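Local coordinates for hemolysin activator protein CdiB (Acinetobacter baumannii ACICU, PDB 6WIL), which probably carries its partner CdiA toxin across the outer membrane, as the TpsB-type, Omp85-superfamily transporter of a contact-dependent growth inhibition system, at residues F427-K432 and I484-P489; Q14-K19 and R460-G465; Q23-Q28 and S270-Y275. All coordinates share one frame; numbering follows the deposited sequence.

Contact 1: F427-K432 and I484-P489; sequences FLLLDK and ISLNAP
Ile484 meets Phe427 through a single methyl group: CG2 lies near the plane of the ring, at its edge, 3.6 Å from Phe427 CZ. Two torsions bring methyl and ring together. Ile484 CG2 stands anti to its own backbone N, and Phe427 CG sits between N and the carbonyl carbon (chi1 68°), which carries the ring across to Ile484; the two side chains cross at about a right angle. The CA atoms of Phe427 and Ile484 are 9.7 Å apart, too far for paired strands, which agrees with strand 432-444 running between 414-429 and 476-487 in the closed antiparallel barrel. Tyr436 and Ala434 of that middle strand also touch the ring of Phe427. Ser485, pointing the other way as side chains alternate along a strand, lies buried against Gln435 and Gln494. Leu486 returns to the side of Ile484. Its CG takes the same torsional position as that of Phe427 (chi1 59°), and its CD2 reaches Leu429 CD2 at 4.0 Å, methyl against methyl. Leu429 also opens the type I' turn that ends at Lys432 and joins strands 414-429 and 432-444 in a tight hairpin, with Leu429 N bonded to Lys432 O at 2.9 Å and Lys432 N to Leu429 O at 3.0 Å. Leu486 itself is held by backbone bonding to Phe495 of the next strand. No hydrogen bond or charge pair links the two segments. All the atoms that touch are apolar carbons, in side chains on the barrel surface reaching over one strand, consistent with an outer wall suited to lipid near the hairpin end.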
loop_
_atom_site.group_PDB
_atom_site.type_symbol
_atom_site.label_atom_id
_atom_site.label_comp_id
_atom_site.label_asym_id
_atom_site.label_seq_id
_atom_site.Cartn_x
_atom_site.Cartn_y
_atom_site.Cartn_z
ATOM N N PHE A 427 1.606 -21.462 -2.114
ATOM C CA PHE A 427 2.114 -22.689 -1.516
ATOM C C PHE A 427 1.447 -23.871 -2.198
ATOM O O PHE A 427 0.406 -23.733 -2.846
ATOM C CB PHE A 427 1.875 -22.728 0.002
ATOM C CG PHE A 427 0.425 -22.840 0.393
ATOM C CD1 PHE A 427 -0.407 -21.731 0.357
ATOM C CD2 PHE A 427 -0.100 -24.052 0.809
ATOM C CE1 PHE A 427 -1.738 -21.834 0.719
ATOM C CE2 PHE A 427 -1.430 -24.160 1.173
ATOM C CZ PHE A 427 -2.251 -23.047 1.128
ATOM N N LEU A 428 2.066 -25.038 -2.044
ATOM C CA LEU A 428 1.527 -26.276 -2.587
ATOM C C LEU A 428 0.598 -26.924 -1.567
ATOM O O LEU A 428 0.934 -27.016 -0.382
ATOM C CB LEU A 428 2.657 -27.233 -2.966
ATOM C CG LEU A 428 3.315 -26.976 -4.322
ATOM C CD1 LEU A 428 4.557 -27.841 -4.493
ATOM C CD2 LEU A 428 2.318 -27.245 -5.436
ATOM N N LEU A 429 -0.568 -27.368 -2.033
ATOM C CA LEU A 429 -1.565 -28.015 -1.185
ATOM C C LEU A 429 -2.091 -29.239 -1.920
ATOM O O LEU A 429 -2.781 -29.101 -2.935
ATOM C CB LEU A 429 -2.707 -27.061 -0.841
ATOM C CG LEU A 429 -3.871 -27.716 -0.092
ATOM C CD1 LEU A 429 -3.502 -27.967 1.367
ATOM C CD2 LEU A 429 -5.135 -26.885 -0.204
ATOM N N LEU A 430 -1.785 -30.429 -1.395
ATOM C CA LEU A 430 -2.118 -31.691 -2.058
ATOM C C LEU A 430 -1.649 -31.681 -3.511
ATOM O O LEU A 430 -2.349 -32.138 -4.418
ATOM C CB LEU A 430 -3.615 -31.997 -1.964
ATOM C CG LEU A 430 -4.147 -32.468 -0.607
ATOM C CD1 LEU A 430 -4.720 -31.308 0.196
ATOM C CD2 LEU A 430 -5.181 -33.573 -0.779
ATOM N N ASP A 431 -0.452 -31.133 -3.728
ATOM C CA ASP A 431 0.221 -31.073 -5.022
ATOM C C ASP A 431 -0.483 -30.154 -6.020
ATOM O O ASP A 431 -0.232 -30.242 -7.226
ATOM C CB ASP A 431 0.396 -32.472 -5.627
ATOM C CG ASP A 431 1.601 -32.563 -6.537
ATOM O OD1 ASP A 431 2.413 -31.614 -6.539
ATOM O OD2 ASP A 431 1.736 -33.580 -7.251
ATOM N N LYS A 432 -1.356 -29.266 -5.547
ATOM C CA LYS A 432 -1.974 -28.256 -6.390
ATOM C C LYS A 432 -1.547 -26.865 -5.935
ATOM O O LYS A 432 -1.410 -26.626 -4.730
ATOM C CB LYS A 432 -3.507 -28.345 -6.346
ATOM C CG LYS A 432 -4.075 -29.752 -6.404
ATOM C CD LYS A 432 -5.505 -29.759 -5.879
ATOM C CE LYS A 432 -5.942 -31.148 -5.438
ATOM N NZ LYS A 432 -7.164 -31.086 -4.588
ATOM N N ILE A 484 -7.650 -19.443 2.240
ATOM C CA ILE A 484 -6.837 -20.246 1.338
ATOM C C ILE A 484 -7.623 -20.450 0.053
ATOM O O ILE A 484 -8.778 -20.887 0.092
ATOM C CB ILE A 484 -6.466 -21.606 1.956
ATOM C CG1 ILE A 484 -5.611 -21.408 3.207
ATOM C CG2 ILE A 484 -5.751 -22.473 0.933
ATOM C CD1 ILE A 484 -5.640 -22.590 4.130
ATOM N N SER A 485 -7.002 -20.137 -1.079
ATOM C CA SER A 485 -7.606 -20.336 -2.387
ATOM C C SER A 485 -6.735 -21.269 -3.217
ATOM O O SER A 485 -5.504 -21.169 -3.192
ATOM C CB SER A 485 -7.799 -19.002 -3.116
ATOM O OG SER A 485 -6.569 -18.314 -3.254
ATOM N N LEU A 486 -7.385 -22.185 -3.939
ATOM C CA LEU A 486 -6.719 -23.115 -4.841
ATOM C C LEU A 486 -7.357 -23.025 -6.219
ATOM O O LEU A 486 -8.557 -22.776 -6.346
ATOM C CB LEU A 486 -6.787 -24.574 -4.326
ATOM C CG LEU A 486 -8.122 -25.287 -4.067
ATOM C CD1 LEU A 486 -8.681 -25.969 -5.324
ATOM C CD2 LEU A 486 -7.959 -26.295 -2.929
ATOM N N ASN A 487 -6.547 -23.245 -7.251
ATOM C CA ASN A 487 -7.057 -23.216 -8.615
ATOM C C ASN A 487 -7.990 -24.390 -8.871
ATOM O O ASN A 487 -7.702 -25.531 -8.498
ATOM C CB ASN A 487 -5.910 -23.249 -9.621
ATOM C CG ASN A 487 -5.309 -21.888 -9.855
ATOM O OD1 ASN A 487 -5.915 -20.869 -9.523
ATOM N ND2 ASN A 487 -4.118 -21.857 -10.434
ATOM N N ALA A 488 -9.111 -24.101 -9.514
ATOM C CA ALA A 488 -10.032 -25.131 -9.953
ATOM C C ALA A 488 -9.456 -25.857 -11.165
ATOM O O ALA A 488 -8.541 -25.352 -11.821
ATOM C CB ALA A 488 -11.382 -24.504 -10.287
ATOM N N PRO A 489 -9.964 -27.053 -11.480
ATOM C CA PRO A 489 -9.501 -27.737 -12.701
ATOM C C PRO A 489 -9.794 -26.948 -13.968
ATOM O O PRO A 489 -9.111 -27.128 -14.984
ATOM C CB PRO A 489 -10.268 -29.066 -12.669
ATOM C CG PRO A 489 -11.476 -28.781 -11.818
ATOM C CD PRO A 489 -10.993 -27.832 -10.768
#

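Contact 2: Q14-K19 and R460-G465; sequences QDQRLK and RYSVRG
Tyr461 presses one face of its ring against the backbone of Gln16 and Arg17, joining the helix 8-27 that plugs the barrel to the long loop between strands 432-444 and 476-487. That loop corresponds to L6 of Omp85 proteins, and Val463, Arg464 and Gly465 belong to its VRG(F/Y) signature; Arg464 forms salt bridges with Glu483 and Asp500 of the barrel wall. The tight part is centred on the ring. Arg17 N lies 4.0 Å above the ring plane of Tyr461, over its centre, while Arg460 CG covers the opposite face 3.4 Å from the plane, so the ring is sandwiched between helix backbone and an aliphatic side-chain carbon. At its far end Tyr461 OH rests on Arg17 CG at 3.3 Å. Arg17 runs alongside the tyrosine, then bends at chi3 (80°), which takes its guanidinium away from the ring, where NH2 makes a weak hydrogen bond to Ser270 OG and Gln14 OE1 lies at the edge of the group, in its plane; the side chain also touches Met235 and Asn237. At the near end Gln16 CB packs on Tyr461 CB at 3.7 Å, and Gln16 OE1 comes within 3.3 Å of the same carbon. The looser part is confined to the NE2 end of Gln16, a partly exposed residue whose extended chain leads toward Ser462 and Met471. Its amide is inclined to the ring plane by 73°, and no hydrogen bond spans the two segments. The fit thus depends on shape around the buried ring, with little polar grip at the amide: Gln16 NE2 stops 3.7 Å from Ser462 OG.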
loop_
_atom_site.group_PDB
_atom_site.type_symbol
_atom_site.label_atom_id
_atom_site.label_comp_id
_atom_site.label_asym_id
_atom_site.label_seq_id
_atom_site.Cartn_x
_atom_site.Cartn_y
_atom_site.Cartn_z
ATOM N N GLN A 14 -21.014 1.792 5.568
ATOM C CA GLN A 14 -20.478 2.683 4.545
ATOM C C GLN A 14 -18.997 2.963 4.777
ATOM O O GLN A 14 -18.208 2.978 3.825
ATOM C CB GLN A 14 -21.282 3.985 4.515
ATOM C CG GLN A 14 -20.591 5.159 3.831
ATOM C CD GLN A 14 -20.543 5.031 2.317
ATOM O OE1 GLN A 14 -21.097 4.096 1.737
ATOM N NE2 GLN A 14 -19.880 5.983 1.667
ATOM N N ASP A 15 -18.598 3.173 6.035
ATOM C CA ASP A 15 -17.189 3.430 6.330
ATOM C C ASP A 15 -16.325 2.216 6.010
ATOM O O ASP A 15 -15.235 2.359 5.442
ATOM C CB ASP A 15 -17.018 3.835 7.794
ATOM C CG ASP A 15 -17.516 5.240 8.076
ATOM O OD1 ASP A 15 -18.122 5.853 7.171
ATOM O OD2 ASP A 15 -17.294 5.736 9.202
ATOM N N GLN A 16 -16.786 1.016 6.375
ATOM C CA GLN A 16 -16.046 -0.195 6.033
ATOM C C GLN A 16 -15.927 -0.356 4.522
ATOM O O GLN A 16 -14.852 -0.687 4.006
ATOM C CB GLN A 16 -16.721 -1.421 6.651
ATOM C CG GLN A 16 -16.749 -1.436 8.175
ATOM C CD GLN A 16 -17.305 -2.737 8.736
ATOM O OE1 GLN A 16 -18.117 -3.407 8.097
ATOM N NE2 GLN A 16 -16.857 -3.104 9.932
ATOM N N ARG A 17 -17.025 -0.125 3.797
ATOM C CA ARG A 17 -16.978 -0.195 2.340
ATOM C C ARG A 17 -16.052 0.872 1.770
ATOM O O ARG A 17 -15.330 0.623 0.796
ATOM C CB ARG A 17 -18.386 -0.045 1.763
ATOM C CG ARG A 17 -18.464 -0.291 0.262
ATOM C CD ARG A 17 -19.749 0.259 -0.335
ATOM N NE ARG A 17 -19.671 1.700 -0.568
ATOM C CZ ARG A 17 -19.143 2.252 -1.657
ATOM N NH1 ARG A 17 -18.642 1.482 -2.615
ATOM N NH2 ARG A 17 -19.112 3.571 -1.788
ATOM N N LEU A 18 -16.063 2.070 2.363
ATOM C CA LEU A 18 -15.167 3.131 1.912
ATOM C C LEU A 18 -13.708 2.740 2.102
ATOM O O LEU A 18 -12.874 2.973 1.219
ATOM C CB LEU A 18 -15.463 4.430 2.661
ATOM C CG LEU A 18 -16.238 5.513 1.913
ATOM C CD1 LEU A 18 -16.187 6.818 2.689
ATOM C CD2 LEU A 18 -15.679 5.695 0.509
ATOM N N LYS A 19 -13.378 2.152 3.254
ATOM C CA LYS A 19 -11.999 1.743 3.494
ATOM C C LYS A 19 -11.580 0.635 2.538
ATOM O O LYS A 19 -10.453 0.643 2.030
ATOM C CB LYS A 19 -11.822 1.305 4.949
ATOM C CG LYS A 19 -11.674 2.467 5.928
ATOM C CD LYS A 19 -10.377 2.342 6.716
ATOM C CE LYS A 19 -10.063 3.580 7.540
ATOM N NZ LYS A 19 -10.965 3.746 8.714
ATOM N N ARG A 460 -19.539 -8.649 6.098
ATOM C CA ARG A 460 -18.622 -8.996 5.015
ATOM C C ARG A 460 -17.270 -8.297 5.119
ATOM O O ARG A 460 -16.314 -8.732 4.473
ATOM C CB ARG A 460 -19.266 -8.666 3.668
ATOM C CG ARG A 460 -19.160 -7.199 3.265
ATOM C CD ARG A 460 -20.194 -6.806 2.209
ATOM N NE ARG A 460 -19.762 -7.084 0.839
ATOM C CZ ARG A 460 -20.172 -8.125 0.121
ATOM N NH1 ARG A 460 -21.027 -8.995 0.643
ATOM N NH2 ARG A 460 -19.729 -8.295 -1.118
ATOM N N TYR A 461 -17.163 -7.221 5.891
ATOM C CA TYR A 461 -15.928 -6.454 5.945
ATOM C C TYR A 461 -15.125 -6.707 7.205
ATOM O O TYR A 461 -13.954 -6.317 7.271
ATOM C CB TYR A 461 -16.222 -4.953 5.849
ATOM C CG TYR A 461 -16.980 -4.545 4.617
ATOM C CD1 TYR A 461 -16.376 -4.572 3.363
ATOM C CD2 TYR A 461 -18.293 -4.099 4.703
ATOM C CE1 TYR A 461 -17.069 -4.182 2.228
ATOM C CE2 TYR A 461 -18.992 -3.705 3.571
ATOM C CZ TYR A 461 -18.378 -3.749 2.337
ATOM O OH TYR A 461 -19.072 -3.359 1.208
ATOM N N SER A 462 -15.719 -7.322 8.198
ATOM C CA SER A 462 -15.020 -7.500 9.459
ATOM C C SER A 462 -14.883 -8.949 9.870
ATOM O O SER A 462 -13.763 -9.413 10.035
ATOM C CB SER A 462 -15.735 -6.701 10.578
ATOM O OG SER A 462 -17.132 -6.796 10.500
ATOM N N VAL A 463 -15.996 -9.676 10.025
ATOM C CA VAL A 463 -15.948 -11.121 10.241
ATOM C C VAL A 463 -16.916 -11.833 9.301
ATOM O O VAL A 463 -18.133 -11.776 9.499
ATOM C CB VAL A 463 -16.266 -11.480 11.703
ATOM C CG1 VAL A 463 -16.083 -12.972 11.926
ATOM C CG2 VAL A 463 -15.408 -10.654 12.643
ATOM N N ARG A 464 -16.395 -12.522 8.285
ATOM C CA ARG A 464 -17.271 -13.152 7.303
ATOM C C ARG A 464 -18.036 -14.324 7.919
ATOM O O ARG A 464 -17.645 -14.896 8.940
ATOM C CB ARG A 464 -16.473 -13.618 6.085
ATOM C CG ARG A 464 -16.197 -12.513 5.079
ATOM C CD ARG A 464 -15.192 -12.961 4.042
ATOM N NE ARG A 464 -13.876 -13.157 4.637
ATOM C CZ ARG A 464 -12.809 -13.594 3.976
ATOM N NH1 ARG A 464 -11.654 -13.737 4.610
ATOM N NH2 ARG A 464 -12.894 -13.889 2.685
ATOM N N GLY A 465 -19.149 -14.678 7.278
ATOM C CA GLY A 465 -20.062 -15.662 7.814
ATOM C C GLY A 465 -21.179 -15.085 8.655
ATOM O O GLY A 465 -22.040 -15.839 9.119
#

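Contact 3: Q23-Q28 and S270-Y275; sequences QQLQDQ and SYFISY
Leu25, on the helix 8-27 that lies inside the 16-stranded barrel, reaches the inner wall at Phe272 and Ser274 of strand 266-279. Helix and strand are well separated, with 9.0 Å between the nearest CA atoms, those of Leu25 and Ser274, so the gap is bridged by side chains alone and only 80 Å² is buried. Along the helix, Gln23 contributes its carbonyl, which accepts from Asp27 N, at 2.9 Å, the ordinary helical bond spanning Leu25. Leu25 then carries the contact. With CG anti to the carbonyl carbon (chi1 -66°) and chi2 extended (169°), CD1 becomes the methyl that leads toward the ring, while Phe272 comes from the opposite direction. This methyl arrives near the plane of the phenyl ring, at its edge rather than over a face; it also lies 4.4 Å from Ser274 CB. Ser253 of the adjoining strand touches Leu25 too, and Phe272 is further embedded among Leu18, Leu21 and Asn22, so the same ring serves about two turns of the helix. Gln26 adds a polar tie just past the strand segment, its OE1 accepting a hydrogen bond from Gln276 NE2. Asp27 faces elsewhere: its OD2 makes a salt bridge with Arg422 NH1 on strand 414-429, which lies six strands away in barrel order. This part of the helix thus reaches two parts of the wall: strand 266-279 by apolar contact and an amide hydrogen bond, strand 414-429 by a salt bridge. Gln28 N bonds to Leu25 O at 3.2 Å. Across the contact itself, the closest approach is Leu25 CD1 to Phe272 CE2, 3.8 Å.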
loop_
_atom_site.group_PDB
_atom_site.type_symbol
_atom_site.label_atom_id
_atom_site.label_comp_id
_atom_site.label_asym_id
_atom_site.label_seq_id
_atom_site.Cartn_x
_atom_site.Cartn_y
_atom_site.Cartn_z
ATOM N N GLN A 23 -8.523 0.908 -0.307
ATOM C CA GLN A 23 -7.454 -0.081 -0.366
ATOM C C GLN A 23 -7.338 -0.679 -1.762
ATOM O O GLN A 23 -6.230 -0.905 -2.260
ATOM C CB GLN A 23 -7.695 -1.178 0.672
ATOM C CG GLN A 23 -6.488 -2.065 0.914
ATOM C CD GLN A 23 -5.315 -1.293 1.493
ATOM O OE1 GLN A 23 -4.385 -0.927 0.774
ATOM N NE2 GLN A 23 -5.356 -1.040 2.799
ATOM N N GLN A 24 -8.477 -0.937 -2.413
ATOM C CA GLN A 24 -8.451 -1.512 -3.754
ATOM C C GLN A 24 -7.876 -0.539 -4.772
ATOM O O GLN A 24 -7.209 -0.964 -5.722
ATOM C CB GLN A 24 -9.858 -1.944 -4.167
ATOM C CG GLN A 24 -10.409 -3.106 -3.358
ATOM C CD GLN A 24 -11.878 -3.365 -3.629
ATOM O OE1 GLN A 24 -12.499 -2.691 -4.452
ATOM N NE2 GLN A 24 -12.444 -4.344 -2.931
ATOM N N LEU A 25 -8.117 0.762 -4.597
ATOM C CA LEU A 25 -7.543 1.739 -5.514
ATOM C C LEU A 25 -6.041 1.871 -5.307
ATOM O O LEU A 25 -5.283 1.978 -6.278
ATOM C CB LEU A 25 -8.231 3.092 -5.343
ATOM C CG LEU A 25 -9.706 3.151 -5.730
ATOM C CD1 LEU A 25 -10.303 4.458 -5.259
ATOM C CD2 LEU A 25 -9.872 2.994 -7.235
ATOM N N GLN A 26 -5.592 1.867 -4.048
ATOM C CA GLN A 26 -4.158 1.915 -3.783
ATOM C C GLN A 26 -3.464 0.665 -4.303
ATOM O O GLN A 26 -2.354 0.741 -4.841
ATOM C CB GLN A 26 -3.896 2.092 -2.287
ATOM C CG GLN A 26 -4.262 3.470 -1.766
ATOM C CD GLN A 26 -3.874 4.574 -2.736
ATOM O OE1 GLN A 26 -2.693 4.786 -3.022
ATOM N NE2 GLN A 26 -4.873 5.275 -3.259
ATOM N N ASP A 27 -4.106 -0.496 -4.164
ATOM C CA ASP A 27 -3.500 -1.728 -4.649
ATOM C C ASP A 27 -3.395 -1.766 -6.168
ATOM O O ASP A 27 -2.584 -2.532 -6.699
ATOM C CB ASP A 27 -4.291 -2.938 -4.148
ATOM C CG ASP A 27 -4.046 -3.227 -2.677
ATOM O OD1 ASP A 27 -2.964 -2.863 -2.168
ATOM O OD2 ASP A 27 -4.935 -3.821 -2.030
ATOM N N GLN A 28 -4.186 -0.957 -6.879
ATOM C CA GLN A 28 -4.140 -0.963 -8.337
ATOM C C GLN A 28 -2.851 -0.368 -8.888
ATOM O O GLN A 28 -2.532 -0.602 -10.058
ATOM C CB GLN A 28 -5.336 -0.201 -8.906
ATOM C CG GLN A 28 -6.604 -1.027 -9.008
ATOM C CD GLN A 28 -7.829 -0.176 -9.295
ATOM O OE1 GLN A 28 -7.792 0.732 -10.128
ATOM N NE2 GLN A 28 -8.918 -0.456 -8.588
ATOM N N SER A 270 -24.213 6.734 -2.582
ATOM C CA SER A 270 -22.870 7.161 -2.203
ATOM C C SER A 270 -22.078 7.594 -3.430
ATOM O O SER A 270 -22.013 6.860 -4.419
ATOM C CB SER A 270 -22.129 6.034 -1.471
ATOM O OG SER A 270 -20.777 6.378 -1.232
ATOM N N TYR A 271 -21.469 8.776 -3.349
ATOM C CA TYR A 271 -20.607 9.321 -4.391
ATOM C C TYR A 271 -19.198 9.471 -3.834
ATOM O O TYR A 271 -19.019 10.007 -2.736
ATOM C CB TYR A 271 -21.140 10.674 -4.885
ATOM C CG TYR A 271 -20.285 11.372 -5.926
ATOM C CD1 TYR A 271 -19.146 12.086 -5.562
ATOM C CD2 TYR A 271 -20.632 11.342 -7.271
ATOM C CE1 TYR A 271 -18.368 12.727 -6.507
ATOM C CE2 TYR A 271 -19.860 11.987 -8.224
ATOM C CZ TYR A 271 -18.731 12.676 -7.837
ATOM O OH TYR A 271 -17.962 13.317 -8.780
ATOM N N PHE A 272 -18.201 9.018 -4.596
ATOM C CA PHE A 272 -16.807 9.030 -4.161
ATOM C C PHE A 272 -15.906 9.441 -5.315
ATOM O O PHE A 272 -16.011 8.894 -6.417
ATOM C CB PHE A 272 -16.385 7.654 -3.634
ATOM C CG PHE A 272 -14.936 7.565 -3.242
ATOM C CD1 PHE A 272 -14.516 7.982 -1.989
ATOM C CD2 PHE A 272 -13.995 7.049 -4.121
ATOM C CE1 PHE A 272 -13.184 7.894 -1.623
ATOM C CE2 PHE A 272 -12.662 6.959 -3.760
ATOM C CZ PHE A 272 -12.255 7.381 -2.508
ATOM N N ILE A 273 -15.013 10.392 -5.057
ATOM C CA ILE A 273 -14.051 10.861 -6.046
ATOM C C ILE A 273 -12.668 10.868 -5.412
ATOM O O ILE A 273 -12.500 11.311 -4.272
ATOM C CB ILE A 273 -14.418 12.261 -6.581
ATOM C CG1 ILE A 273 -13.251 12.865 -7.365
ATOM C CG2 ILE A 273 -14.833 13.174 -5.446
ATOM C CD1 ILE A 273 -13.567 14.201 -7.991
ATOM N N SER A 274 -11.680 10.369 -6.147
ATOM C CA SER A 274 -10.308 10.301 -5.663
ATOM C C SER A 274 -9.370 10.783 -6.757
ATOM O O SER A 274 -9.506 10.383 -7.919
ATOM C CB SER A 274 -9.946 8.877 -5.236
ATOM O OG SER A 274 -8.752 8.868 -4.473
ATOM N N TYR A 275 -8.429 11.646 -6.387
ATOM C CA TYR A 275 -7.394 12.119 -7.293
ATOM C C TYR A 275 -6.033 11.901 -6.648
ATOM O O TYR A 275 -5.858 12.145 -5.452
ATOM C CB TYR A 275 -7.590 13.593 -7.635
ATOM C CG TYR A 275 -6.648 14.121 -8.690
ATOM C CD1 TYR A 275 -6.694 13.640 -9.994
ATOM C CD2 TYR A 275 -5.732 15.121 -8.392
ATOM C CE1 TYR A 275 -5.844 14.132 -10.967
ATOM C CE2 TYR A 275 -4.879 15.620 -9.360
ATOM C CZ TYR A 275 -4.938 15.120 -10.643
ATOM O OH TYR A 275 -4.084 15.614 -11.604
#

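Overall arrangement
From the N terminus, helix 8-27 supplies the first segments of contacts 2 and 3 in turn. Contact 3 closes first, when the chain, having left the helix and built the POTRA region, returns as barrel strand 266-279. The wider loop of contact 2 encloses it, ending only at 460-465. Contact 1 starts at 427-432, before that closure, and finishes at 484-489 after it, so contacts 1 and 2 cross, whereas 3 and 1 follow in series. Contacts 2 and 3 touch, with Leu18 CD2 3.6 Å from Phe272 CD1. Contacts 2 and 3 tie helix 8-27 to the loop and to the wall, while contact 1, its centre about 27 Å from that of contact 2, links two strands of the wall itself across the one between them.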